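Local coordinates for protein arylesterase (Agrobacterium tumefaciens, PDB 3DCI) that probably hydrolyses ester bonds as a member of the GDSL-like (SGNH) hydrolase family, and binds a zinc ion, at residues 131-134 and 135-139; 176-179 and 180-184. One frame throughout, in Å; residues are numbered along the deposited sequence. Where two conformers were deposited one is given.

Contact 1 of 2, residues 131-134 and 135-139; sequences RLAQ and IVETF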
loop_
_atom_site.group_PDB
_atom_site.type_symbol
_atom_site.label_atom_id
_atom_site.label_comp_id
_atom_site.label_asym_id
_atom_site.label_seq_id
_atom_site.Cartn_x
_atom_site.Cartn_y
_atom_site.Cartn_z
ATOM N N ARG A 131 -17.562 9.519 1.229
ATOM C CA ARG A 131 -16.861 8.514 0.420
ATOM C C ARG A 131 -17.491 7.108 0.595
ATOM O O ARG A 131 -17.727 6.397 -0.370
ATOM C CB ARG A 131 -15.374 8.495 0.726
ATOM C CG ARG A 131 -14.553 7.496 -0.093
ATOM C CD ARG A 131 -14.669 7.772 -1.607
ATOM N NE ARG A 131 -14.130 6.629 -2.343
ATOM C CZ ARG A 131 -14.494 6.283 -3.576
ATOM N NH1 ARG A 131 -15.427 6.967 -4.247
ATOM N NH2 ARG A 131 -13.916 5.228 -4.147
ATOM N N LEU A 132 -17.824 6.730 1.817
ATOM C CA LEU A 132 -18.455 5.410 2.024
ATOM C C LEU A 132 -19.834 5.291 1.345
ATOM O O LEU A 132 -20.185 4.240 0.757
ATOM C CB LEU A 132 -18.570 5.128 3.518
ATOM C CG LEU A 132 -17.266 5.083 4.330
ATOM C CD1 LEU A 132 -17.522 4.710 5.780
ATOM C CD2 LEU A 132 -16.284 4.099 3.715
ATOM N N ALA A 133 -20.616 6.366 1.420
ATOM C CA ALA A 133 -21.889 6.427 0.712
ATOM C C ALA A 133 -21.692 6.187 -0.793
ATOM O O ALA A 133 -22.396 5.383 -1.399
ATOM C CB ALA A 133 -22.604 7.759 0.985
ATOM N N GLN A 134 -20.716 6.860 -1.395
ATOM C CA GLN A 134 -20.428 6.693 -2.828
ATOM C C GLN A 134 -20.023 5.270 -3.158
ATOM O O GLN A 134 -20.410 4.723 -4.201
ATOM C CB GLN A 134 -19.298 7.605 -3.267
ATOM C CG GLN A 134 -19.639 9.066 -3.254
ATOM C CD GLN A 134 -18.413 9.962 -3.518
ATOM O OE1 GLN A 134 -17.225 9.520 -3.497
ATOM N NE2 GLN A 134 -18.696 11.228 -3.743
ATOM N N ILE A 135 -19.227 4.671 -2.282
ATOM C CA ILE A 135 -18.845 3.270 -2.447
ATOM C C ILE A 135 -20.063 2.349 -2.462
ATOM O O ILE A 135 -20.199 1.505 -3.352
ATOM C CB ILE A 135 -17.850 2.823 -1.347
ATOM C CG1 ILE A 135 -16.491 3.498 -1.596
ATOM C CG2 ILE A 135 -17.722 1.259 -1.319
ATOM C CD1 ILE A 135 -15.395 3.272 -0.524
ATOM N N VAL A 136 -20.959 2.520 -1.491
ATOM C CA VAL A 136 -22.167 1.697 -1.409
ATOM C C VAL A 136 -22.998 1.874 -2.691
ATOM O O VAL A 136 -23.477 0.887 -3.258
ATOM C CB VAL A 136 -23.037 2.052 -0.159
ATOM C CG1 VAL A 136 -24.417 1.387 -0.260
ATOM C CG2 VAL A 136 -22.305 1.704 1.203
ATOM N N GLU A 137 -23.181 3.133 -3.122
ATOM C CA GLU A 137 -23.978 3.475 -4.302
ATOM C C GLU A 137 -23.445 2.857 -5.591
ATOM O O GLU A 137 -24.208 2.388 -6.440
ATOM C CB GLU A 137 -24.086 5.003 -4.490
ATOM C CG GLU A 137 -24.889 5.753 -3.399
ATOM C CD GLU A 137 -24.604 7.293 -3.354
ATOM O OE1 GLU A 137 -23.881 7.803 -4.258
ATOM O OE2 GLU A 137 -25.092 7.993 -2.413
ATOM N N THR A 138 -22.132 2.868 -5.758
ATOM C CA THR A 138 -21.540 2.583 -7.053
ATOM C C THR A 138 -20.816 1.236 -7.138
ATOM O O THR A 138 -20.304 0.895 -8.196
ATOM C CB THR A 138 -20.562 3.712 -7.416
ATOM O OG1 THR A 138 -19.507 3.715 -6.459
ATOM C CG2 THR A 138 -21.279 5.051 -7.380
ATOM N N PHE A 139 -20.799 0.449 -6.059
ATOM C CA PHE A 139 -20.112 -0.860 -6.052
ATOM C C PHE A 139 -20.593 -1.792 -7.169
ATOM O O PHE A 139 -21.730 -1.713 -7.571
ATOM C CB PHE A 139 -20.322 -1.531 -4.708
ATOM C CG PHE A 139 -19.362 -2.664 -4.401
ATOM C CD1 PHE A 139 -18.085 -2.395 -3.957
ATOM C CD2 PHE A 139 -19.763 -3.979 -4.518
ATOM C CE1 PHE A 139 -17.212 -3.403 -3.637
ATOM C CE2 PHE A 139 -18.904 -5.017 -4.190
ATOM C CZ PHE A 139 -17.610 -4.728 -3.747
#

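Contact 2 of 2, residues 176-179 and 180-184; sequences MRLA and PLYRK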
loop_
_atom_site.group_PDB
_atom_site.type_symbol
_atom_site.label_atom_id
_atom_site.label_comp_id
_atom_site.label_asym_id
_atom_site.label_seq_id
_atom_site.Cartn_x
_atom_site.Cartn_y
_atom_site.Cartn_z
HETATM N N MSE A 176 -19.866 16.358 18.799
HETATM C CA MSE A 176 -21.243 16.849 18.801
HETATM C C MSE A 176 -21.650 17.417 17.442
HETATM O O MSE A 176 -22.839 17.642 17.179
HETATM C CB MSE A 176 -21.415 17.928 19.877
HETATM C CG MSE A 176 -21.387 17.422 21.321
HETATM SE SE MSE A 176 -21.566 18.923 22.538
HETATM C CE MSE A 176 -21.675 17.985 24.253
ATOM N N ARG A 177 -20.673 17.660 16.575
ATOM C CA ARG A 177 -20.936 18.128 15.223
ATOM C C ARG A 177 -21.313 16.990 14.267
ATOM O O ARG A 177 -21.785 17.237 13.158
ATOM C CB ARG A 177 -19.717 18.867 14.645
ATOM C CG ARG A 177 -19.344 20.209 15.300
ATOM C CD ARG A 177 -18.040 20.746 14.654
ATOM N NE ARG A 177 -18.239 21.157 13.253
ATOM C CZ ARG A 177 -17.278 21.273 12.320
ATOM N NH1 ARG A 177 -15.996 21.002 12.592
ATOM N NH2 ARG A 177 -17.599 21.671 11.083
ATOM N N LEU A 178 -21.075 15.744 14.668
ATOM C CA LEU A 178 -21.294 14.624 13.765
ATOM C C LEU A 178 -22.772 14.459 13.408
ATOM O O LEU A 178 -23.097 14.235 12.239
ATOM C CB LEU A 178 -20.716 13.318 14.334
ATOM C CG LEU A 178 -19.191 13.256 14.467
ATOM C CD1 LEU A 178 -18.731 11.943 15.138
ATOM C CD2 LEU A 178 -18.506 13.412 13.114
ATOM N N ALA A 179 -23.666 14.589 14.386
ATOM C CA ALA A 179 -25.111 14.448 14.124
ATOM C C ALA A 179 -25.614 15.446 13.056
ATOM O O ALA A 179 -26.091 15.022 11.997
ATOM C CB ALA A 179 -25.911 14.564 15.392
ATOM N N PRO A 180 -25.470 16.760 13.301
ATOM C CA PRO A 180 -25.969 17.703 12.296
ATOM C C PRO A 180 -25.259 17.620 10.948
ATOM O O PRO A 180 -25.907 17.829 9.926
ATOM C CB PRO A 180 -25.753 19.080 12.952
ATOM C CG PRO A 180 -24.735 18.855 13.995
ATOM C CD PRO A 180 -24.917 17.459 14.476
ATOM N N LEU A 181 -23.956 17.328 10.928
ATOM C CA LEU A 181 -23.250 17.205 9.651
ATOM C C LEU A 181 -23.686 15.949 8.889
ATOM O O LEU A 181 -23.835 15.980 7.660
ATOM C CB LEU A 181 -21.713 17.213 9.833
ATOM C CG LEU A 181 -21.056 18.547 10.248
ATOM C CD1 LEU A 181 -19.563 18.361 10.546
ATOM C CD2 LEU A 181 -21.263 19.642 9.193
ATOM N N TYR A 182 -23.838 14.837 9.612
ATOM C CA TYR A 182 -24.290 13.582 8.991
ATOM C C TYR A 182 -25.734 13.680 8.524
ATOM O O TYR A 182 -26.093 13.117 7.500
ATOM C CB TYR A 182 -24.176 12.406 9.963
ATOM C CG TYR A 182 -22.805 11.810 10.169
ATOM C CD1 TYR A 182 -21.647 12.440 9.712
ATOM C CD2 TYR A 182 -22.664 10.655 10.907
ATOM C CE1 TYR A 182 -20.399 11.882 9.933
ATOM C CE2 TYR A 182 -21.409 10.092 11.142
ATOM C CZ TYR A 182 -20.293 10.711 10.660
ATOM O OH TYR A 182 -19.080 10.135 10.914
ATOM N N ARG A 183 -26.562 14.362 9.298
ATOM C CA ARG A 183 -27.943 14.624 8.898
ATOM C C ARG A 183 -27.986 15.362 7.584
ATOM O O ARG A 183 -28.733 14.984 6.685
ATOM C CB ARG A 183 -28.659 15.428 9.966
ATOM C CG ARG A 183 -30.168 15.605 9.737
ATOM C CD ARG A 183 -30.756 16.524 10.810
ATOM N NE ARG A 183 -31.220 15.745 11.952
ATOM C CZ ARG A 183 -30.643 15.701 13.155
ATOM N NH1 ARG A 183 -31.173 14.916 14.095
ATOM N NH2 ARG A 183 -29.563 16.425 13.454
ATOM N N LYS A 184 -27.186 16.417 7.475
ATOM C CA LYS A 184 -27.182 17.255 6.280
ATOM C C LYS A 184 -26.626 16.474 5.106
ATOM O O LYS A 184 -27.160 16.582 3.999
ATOM C CB LYS A 184 -26.413 18.557 6.499
ATOM C CG LYS A 184 -27.109 19.521 7.442
ATOM C CD LYS A 184 -26.465 20.923 7.405
ATOM C CE LYS A 184 -27.442 22.020 7.894
ATOM N NZ LYS A 184 -27.627 21.902 9.362
#

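Contact 1 of 2, residues 131-134 and 135-139
Thr138 and Gln134 meet at the C-terminal end of helix 122-138, where one carbonyl takes two hydrogen bonds. Gln134 O accepts Thr138 N at 3.0 Å, with an N-H...O angle of 139°, well off straight, and also Thr138 OG1 at 2.6 Å; the two donors reach it from opposite faces of the carbonyl plane. The hydroxyl gets there because chi1 (63°) sets OG1 between the backbone N and the carbonyl carbon, turned back over the preceding turn. Threonine suits this place, since its hydroxyl reinforces the last turn before Phe139 leaves helical geometry. Upstream, the i to i+4 bonds are regular: Ile135 N to Arg131 O, Val136 N to Leu132 O and Glu137 N to Ala133 O.

Among the polar side chains, Arg131 NH1 donates to Gln134 OE1 at 3.2 Å. The amide oxygen lies at the guanidinium edge, in its plane, which would limit rotation of that group. Glu137 OE2 is hydrogen-bonded to His191 NE2.

Ile135 CG1 lies over one guanidinium face of Arg131, offset toward its rim and 4.0 Å from Arg131 CZ, the two side chains crossing at about a right angle. Leu132 CD2 approaches Ile135 CD1 more loosely, at 4.4 Å.

Leu132 and Ile135 pack on helix 88-99, whereas Ala133, small enough for a close helix approach, and Glu137 touch Leu189 of helix 178-189. Arg131, Gln134 and Thr138 pack on Ile140 of a neighbouring subunit, so one side of the helix faces the rest of its own chain and another lies at a subunit interface.

Contact 2 of 2, residues 176-179 and 180-184
Leu178 and Tyr182 lie side by side, one turn apart in the first part of helix 178-189, and point the same way. Leu178 CD2 is 4.0 Å from Tyr182 CE1 and equally far from Tyr182 OH, so the methyl reaches the outer part of the ring. Closer to the backbone, Tyr182 N donates to Leu178 O at 2.8 Å. A second i to i+4 pair lies beside it: Leu181 CD1 sits over one guanidinium face of Arg177, 3.9 Å from Arg177 NH2. The Arg177 chain bends at chi3 (69°), turning the flat group back over the methyl.

Pro180 lacks an N-H, which costs little in the first turn of a helix; its CD instead lies 3.4 Å from Arg177 O. Bonds from Leu181 N to Arg177 O and from Arg183 N to Ala179 O continue the helix. This helix leads into strand 192-195, an edge strand, within this chain, of the five-stranded parallel sheet of the alpha/beta SGNH-hydrolase fold.

Farther out, Tyr182 OH is hydrogen-bonded to Leu109 O, which satisfies the polar end of this buried side chain; its ring packs on Ile152 and Ala154 of strand 149-154 and on Phe193. Tyrosine thus combines a broad apolar surface with a hydroxyl that reaches the Leu109 carbonyl. Arg177 NH1 bonds to Gln174 OE1 and forms a salt bridge with Glu123, while Leu178 and Tyr182 both meet Ala125 of helix 122-138.

Both contacts are local i to i+4 arrangements on helices that pack against each other, 122-138 and 178-189; their centres are 19 Å apart and their nearest atoms about 8 Å, without touching. Contact 1 is at the end of its helix and contact 2 near the start of the other. Each is partly buried and sets a leucine or isoleucine against an arginine face, but their surroundings differ. Contact 1 has its polar side against a neighbouring subunit and its apolar side against helices 88-99 and 178-189. Contact 2 meets no other chain of the assembly: Tyr182 and Leu178 are buried, whereas Met176 and Arg183 are exposed.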